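Local coordinates for protein GCN5-related N-acetyltransferase (Anabaena variabilis, PDB 2OZG) that binds coenzyme A and probably transfers acetyl groups to amines, perhaps of aminoglycosides, as a member of the GCN5-related N-acetyltransferase family, at residues S137-I142 with I280-R285; G180-H185 with P390-F395. All blocks are in the same frame, centred on the assembly; numbering follows the deposited sequence.

Contact 1 joins strand 132-143 to strand 279-290, and contact 2 sets the C-terminal loop after helix 375-385 against residues 180-185 at short strand 182-183. Their centres are about 15 Å apart, and they meet where Ser137 CB packs on Met392 O at 4.0 Å. Along the chain the segments alternate: 137-142, 180-185, 280-285, 390-395. The connections therefore cross, and each pairing joins residues far apart in sequence. Strand 132-143 lies between 258-263 and 279-290, and 279-290 also pairs with 115-118, so contact 1 probably helps join the two acetyltransferase-type parts, while contact 2 brings the C-terminal loop back to the middle of the molecule.

Contact 1. Residues S137-I142 with I280-R285; sequences SCVWEI and IRSQDR
Ile280 lies against Trp140 on one face of an antiparallel strand pair. From CB the chain branches: CG2 goes to Cys138 SG (3.7 Å), while CG1, beside the backbone N at chi1 -75°, sits over the six-membered ring of Trp140. CG1 is 3.5 Å from that ring's centroid and only 10° off its normal, a CH-pi contact. At the tip, CD1 reaches toward the rim of the ring at Trp140 CZ2 (3.6 Å) and also touches Cys138 SG. The indole itself is fixed by its NE1, which is bonded to the Ser264 carbonyl. Gln283 of a second subunit packs on both Trp140 and Ile280.

Beyond Val139, Glu141 meets Arg281. Arg281 NH1 donates in its own guanidinium plane to Glu141 OE1 (2.8 Å), approaching from above the carboxylate plane, the two planes being 42° apart. Lys258 takes the other oxygen, OE2, so this carboxylate is shared by two cations. At the opposite end, a water links Ser137 OG to Asp284 OD2.

The backbones pair Ser137 with Asp284 through two bonds, and Val139 N donates to Ser282 O (2.7 Å). Then the register slips by one residue: Val139 O accepts from Arg281 N at 2.7 Å and weakly from Ser282 N at 3.3 Å. Two successive residues facing one is the classic beta bulge, here set between strands 132-143 and 279-290 of a protein with two acetyltransferase-type regions.

Contact 2. Residues G180-H185 with P390-F395; sequences GYLDRH and PWMIDF
The backbones of Gly180-Arg184 and Trp391-Asp394 run in nearly the same direction, 19° apart end to end, with Tyr181 and Met392 CA atoms 4.6 Å from each other. This is a buried junction of the acetyltransferase fold in which the C-terminal loop lies along short strand 182-183. At Gly180 any CB would run into Trp391 O.

Tyr181 makes a T-shaped stack with Trp391: its edge, at CE1, points onto the indole face, the planes are at 81° and the six-membered ring centroids 5.1 Å apart. Farther out, its OH packs on Ile393 CB and is hydrogen-bonded to Gln174. Leu182 CD2 presses tightly on the selenomethionine methyl, Met392 CE, at 3.4 Å; the bend at the third torsion of Met392 brings that methyl round.

Arg184, extended from CG to NE, ends in a salt bridge with Asp394. NH2 reaches OD1 by a weak, bent bond, while NH1 goes to Asp233 and Tyr171 and Trp189 make cation-pi contacts with the group. Replacing Arg184 by a leucine would probably leave the buried carboxylate of Asp394, and that of Asp233, without their shared cation. A water joins Leu182 N to Asp394 OD2, and that same oxygen takes Arg184 NE on its syn side at 2.8 Å, nearly straight (171°).

Contact 1. Residues S137-I142 with I280-R285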
loop_
_atom_site.group_PDB
_atom_site.type_symbol
_atom_site.label_atom_id
_atom_site.label_comp_id
_atom_site.label_asym_id
_atom_site.label_seq_id
_atom_site.Cartn_x
_atom_site.Cartn_y
_atom_site.Cartn_z
ATOM N N SER A 137 22.207 12.755 10.552
ATOM C CA SER A 137 22.298 11.298 10.544
ATOM C C SER A 137 21.332 10.951 9.427
ATOM O O SER A 137 20.312 11.614 9.252
ATOM C CB SER A 137 21.872 10.628 11.850
ATOM O OG SER A 137 20.534 11.009 12.177
ATOM N N CYS A 138 21.672 9.919 8.677
ATOM C CA CYS A 138 20.942 9.559 7.461
ATOM C C CYS A 138 21.054 8.061 7.256
ATOM O O CYS A 138 22.168 7.511 7.307
ATOM C CB CYS A 138 21.601 10.264 6.271
ATOM S SG CYS A 138 20.741 10.141 4.826
ATOM N N VAL A 139 19.913 7.433 7.022
ATOM C CA VAL A 139 19.833 6.023 6.706
ATOM C C VAL A 139 19.554 5.895 5.221
ATOM O O VAL A 139 18.574 6.409 4.711
ATOM C CB VAL A 139 18.726 5.293 7.514
ATOM C CG1 VAL A 139 18.697 3.846 7.098
ATOM C CG2 VAL A 139 19.055 5.372 8.984
ATOM N N TRP A 140 20.504 5.261 4.539
ATOM C CA TRP A 140 20.426 4.989 3.138
ATOM C C TRP A 140 19.967 3.577 2.896
ATOM O O TRP A 140 20.210 2.728 3.708
ATOM C CB TRP A 140 21.818 5.132 2.514
ATOM C CG TRP A 140 22.229 6.557 2.384
ATOM C CD1 TRP A 140 22.785 7.321 3.340
ATOM C CD2 TRP A 140 22.065 7.398 1.226
ATOM N NE1 TRP A 140 23.011 8.577 2.853
ATOM C CE2 TRP A 140 22.590 8.654 1.553
ATOM C CE3 TRP A 140 21.578 7.191 -0.050
ATOM C CZ2 TRP A 140 22.605 9.735 0.647
ATOM C CZ3 TRP A 140 21.615 8.264 -0.976
ATOM C CH2 TRP A 140 22.129 9.522 -0.598
ATOM N N GLU A 141 19.347 3.322 1.749
ATOM C CA GLU A 141 18.967 1.968 1.429
ATOM C C GLU A 141 19.248 1.726 -0.021
ATOM O O GLU A 141 19.228 2.672 -0.808
ATOM C CB GLU A 141 17.471 1.719 1.670
ATOM C CG GLU A 141 16.557 2.353 0.692
ATOM C CD GLU A 141 15.115 1.900 0.924
ATOM O OE1 GLU A 141 14.599 2.217 2.006
ATOM O OE2 GLU A 141 14.518 1.229 0.026
ATOM N N ILE A 142 19.437 0.462 -0.390
ATOM C CA ILE A 142 19.696 0.133 -1.774
ATOM C C ILE A 142 19.374 -1.306 -2.092
ATOM O O ILE A 142 19.608 -2.196 -1.249
ATOM C CB ILE A 142 21.187 0.395 -2.071
ATOM C CG1 ILE A 142 21.506 0.226 -3.544
ATOM C CG2 ILE A 142 22.113 -0.552 -1.265
ATOM C CD1 ILE A 142 22.922 0.659 -3.897
ATOM N N ILE A 280 17.529 7.734 0.224
ATOM C CA ILE A 280 17.541 8.058 1.614
ATOM C C ILE A 280 16.231 7.548 2.207
ATOM O O ILE A 280 15.189 7.923 1.769
ATOM C CB ILE A 280 17.758 9.581 1.851
ATOM C CG1 ILE A 280 19.232 9.918 1.595
ATOM C CG2 ILE A 280 17.393 9.968 3.225
ATOM C CD1 ILE A 280 19.542 11.423 1.550
ATOM N N ARG A 281 16.329 6.629 3.173
ATOM C CA ARG A 281 15.189 6.024 3.818
ATOM C C ARG A 281 14.697 6.952 4.915
ATOM O O ARG A 281 13.511 7.078 5.130
ATOM C CB ARG A 281 15.648 4.701 4.409
ATOM C CG ARG A 281 14.623 3.848 5.119
ATOM C CD ARG A 281 15.404 2.577 5.529
ATOM N NE ARG A 281 14.656 1.503 6.165
ATOM C CZ ARG A 281 13.986 0.553 5.513
ATOM N NH1 ARG A 281 13.927 0.548 4.180
ATOM N NH2 ARG A 281 13.355 -0.385 6.214
ATOM N N SER A 282 15.623 7.564 5.653
ATOM C CA SER A 282 15.249 8.514 6.681
ATOM C C SER A 282 16.462 9.322 7.076
ATOM O O SER A 282 17.644 8.944 6.822
ATOM C CB SER A 282 14.727 7.808 7.930
ATOM O OG SER A 282 15.692 6.890 8.386
ATOM N N GLN A 283 16.180 10.471 7.652
ATOM C CA GLN A 283 17.236 11.329 8.153
ATOM C C GLN A 283 16.774 12.039 9.404
ATOM O O GLN A 283 15.567 12.135 9.702
ATOM C CB GLN A 283 17.615 12.355 7.116
ATOM C CG GLN A 283 16.498 13.322 6.847
ATOM C CD GLN A 283 16.909 14.379 5.898
ATOM O OE1 GLN A 283 17.772 15.214 6.216
ATOM N NE2 GLN A 283 16.282 14.390 4.721
ATOM N N ASP A 284 17.751 12.496 10.177
ATOM C CA ASP A 284 17.499 13.195 11.414
ATOM C C ASP A 284 18.592 14.226 11.628
ATOM O O ASP A 284 19.735 14.034 11.197
ATOM C CB ASP A 284 17.543 12.209 12.583
ATOM C CG ASP A 284 16.343 11.306 12.631
ATOM O OD1 ASP A 284 15.321 11.723 13.208
ATOM O OD2 ASP A 284 16.415 10.166 12.117
ATOM N N ARG A 285 18.228 15.356 12.213
ATOM C CA ARG A 285 19.229 16.269 12.686
ATOM C C ARG A 285 19.305 16.180 14.189
ATOM O O ARG A 285 18.339 16.323 14.878
ATOM C CB ARG A 285 18.985 17.694 12.244
ATOM C CG ARG A 285 19.107 17.852 10.754
ATOM C CD ARG A 285 18.728 19.256 10.300
ATOM N NE ARG A 285 18.788 19.305 8.858
ATOM C CZ ARG A 285 18.277 20.272 8.114
ATOM N NH1 ARG A 285 17.709 21.329 8.683
ATOM N NH2 ARG A 285 18.318 20.162 6.788
HETATM O O HOH W 1 19.099 8.705 10.956
#

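Contact 2. Residues G180-H185 with P390-F395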
loop_
_atom_site.group_PDB
_atom_site.type_symbol
_atom_site.label_atom_id
_atom_site.label_comp_id
_atom_site.label_asym_id
_atom_site.label_seq_id
_atom_site.Cartn_x
_atom_site.Cartn_y
_atom_site.Cartn_z
ATOM N N GLY A 180 32.167 15.840 13.352
ATOM C CA GLY A 180 30.927 15.461 14.031
ATOM C C GLY A 180 30.866 14.075 14.675
ATOM O O GLY A 180 29.943 13.830 15.466
ATOM N N TYR A 181 31.829 13.192 14.368
ATOM C CA TYR A 181 31.821 11.825 14.867
ATOM C C TYR A 181 32.023 11.791 16.337
ATOM O O TYR A 181 32.702 12.650 16.942
ATOM C CB TYR A 181 32.887 10.900 14.197
ATOM C CG TYR A 181 32.395 9.758 13.325
ATOM C CD1 TYR A 181 31.471 9.954 12.298
ATOM C CD2 TYR A 181 32.908 8.470 13.495
ATOM C CE1 TYR A 181 31.047 8.869 11.483
ATOM C CE2 TYR A 181 32.533 7.415 12.664
ATOM C CZ TYR A 181 31.604 7.625 11.638
ATOM O OH TYR A 181 31.182 6.582 10.853
ATOM N N LEU A 182 31.434 10.777 16.930
ATOM C CA LEU A 182 31.599 10.598 18.375
ATOM C C LEU A 182 32.932 10.003 18.761
ATOM O O LEU A 182 33.502 9.258 17.985
ATOM C CB LEU A 182 30.582 9.615 18.902
ATOM C CG LEU A 182 29.106 9.988 18.820
ATOM C CD1 LEU A 182 28.249 8.908 19.548
ATOM C CD2 LEU A 182 28.865 11.372 19.375
ATOM N N ASP A 183 33.439 10.403 19.925
ATOM C CA ASP A 183 34.460 9.576 20.600
ATOM C C ASP A 183 33.499 8.847 21.541
ATOM O O ASP A 183 33.017 9.394 22.513
ATOM C CB ASP A 183 35.564 10.354 21.313
ATOM C CG ASP A 183 36.533 9.427 22.074
ATOM O OD1 ASP A 183 36.310 8.206 22.084
ATOM O OD2 ASP A 183 37.489 9.919 22.679
ATOM N N ARG A 184 33.136 7.631 21.163
ATOM C CA ARG A 184 32.076 6.905 21.834
ATOM C C ARG A 184 32.190 6.540 23.328
ATOM O O ARG A 184 33.181 6.007 23.796
ATOM C CB ARG A 184 31.860 5.576 21.116
ATOM C CG ARG A 184 31.191 5.645 19.773
ATOM C CD ARG A 184 31.309 4.299 19.039
ATOM N NE ARG A 184 30.574 4.364 17.762
ATOM C CZ ARG A 184 30.615 3.462 16.788
ATOM N NH1 ARG A 184 31.373 2.392 16.903
ATOM N NH2 ARG A 184 29.893 3.657 15.683
ATOM N N HIS A 185 31.090 6.757 24.020
ATOM C CA HIS A 185 30.926 6.299 25.377
ATOM C C HIS A 185 30.770 4.790 25.211
ATOM O O HIS A 185 30.265 4.309 24.163
ATOM C CB HIS A 185 29.636 6.894 25.981
ATOM C CG HIS A 185 29.449 6.628 27.425
ATOM N ND1 HIS A 185 28.877 5.464 27.911
ATOM C CD2 HIS A 185 29.724 7.393 28.503
ATOM C CE1 HIS A 185 28.836 5.514 29.226
ATOM N NE2 HIS A 185 29.331 6.679 29.615
ATOM N N PRO A 390 28.630 18.177 8.922
ATOM C CA PRO A 390 28.734 17.321 10.117
ATOM C C PRO A 390 27.775 16.172 10.212
ATOM O O PRO A 390 26.582 16.344 10.015
ATOM C CB PRO A 390 28.516 18.304 11.244
ATOM C CG PRO A 390 27.658 19.430 10.610
ATOM C CD PRO A 390 28.034 19.502 9.216
ATOM N N TRP A 391 28.279 14.993 10.583
ATOM C CA TRP A 391 27.385 13.878 10.779
ATOM C C TRP A 391 27.995 12.894 11.752
ATOM O O TRP A 391 29.141 13.046 12.143
ATOM C CB TRP A 391 27.052 13.252 9.413
ATOM C CG TRP A 391 28.248 12.500 8.759
ATOM C CD1 TRP A 391 29.320 13.059 8.089
ATOM C CD2 TRP A 391 28.472 11.068 8.724
ATOM N NE1 TRP A 391 30.162 12.066 7.650
ATOM C CE2 TRP A 391 29.651 10.845 8.004
ATOM C CE3 TRP A 391 27.756 9.959 9.184
ATOM C CZ2 TRP A 391 30.152 9.575 7.780
ATOM C CZ3 TRP A 391 28.265 8.707 8.954
ATOM C CH2 TRP A 391 29.433 8.522 8.255
HETATM N N MSE A 392 27.182 11.964 12.238
HETATM C CA MSE A 392 27.656 10.890 13.046
HETATM C C MSE A 392 26.906 9.663 12.572
HETATM O O MSE A 392 25.781 9.767 12.044
HETATM C CB MSE A 392 27.412 11.042 14.526
HETATM C CG MSE A 392 25.953 10.885 14.988
HETATM SE SE MSE A 392 25.904 11.133 16.914
HETATM C CE MSE A 392 26.788 12.745 17.064
ATOM N N ILE A 393 27.502 8.507 12.846
ATOM C CA ILE A 393 26.898 7.216 12.452
ATOM C C ILE A 393 26.012 6.664 13.559
ATOM O O ILE A 393 25.171 5.780 13.358
ATOM C CB ILE A 393 28.005 6.228 12.070
ATOM C CG1 ILE A 393 27.440 5.075 11.194
ATOM C CG2 ILE A 393 28.757 5.684 13.346
ATOM C CD1 ILE A 393 28.512 4.326 10.464
ATOM N N ASP A 394 26.133 7.261 14.703
ATOM C CA ASP A 394 25.504 6.751 15.908
ATOM C C ASP A 394 24.217 7.480 16.322
ATOM O O ASP A 394 23.998 8.655 16.096
ATOM C CB ASP A 394 26.503 6.867 17.072
ATOM C CG ASP A 394 27.687 5.982 16.923
ATOM O OD1 ASP A 394 27.519 4.783 16.667
ATOM O OD2 ASP A 394 28.805 6.478 17.138
ATOM N N PHE A 395 23.367 6.734 16.959
ATOM C CA PHE A 395 22.185 7.277 17.495
ATOM C C PHE A 395 22.262 6.984 18.994
ATOM O O PHE A 395 22.858 5.988 19.394
ATOM C CB PHE A 395 20.986 6.573 16.922
ATOM C CG PHE A 395 19.748 6.953 17.631
ATOM C CD1 PHE A 395 19.088 8.137 17.302
ATOM C CD2 PHE A 395 19.289 6.200 18.708
ATOM C CE1 PHE A 395 17.957 8.537 18.014
ATOM C CE2 PHE A 395 18.173 6.595 19.417
ATOM C CZ PHE A 395 17.515 7.778 19.068
HETATM O O HOH W 2 29.854 8.640 15.542
#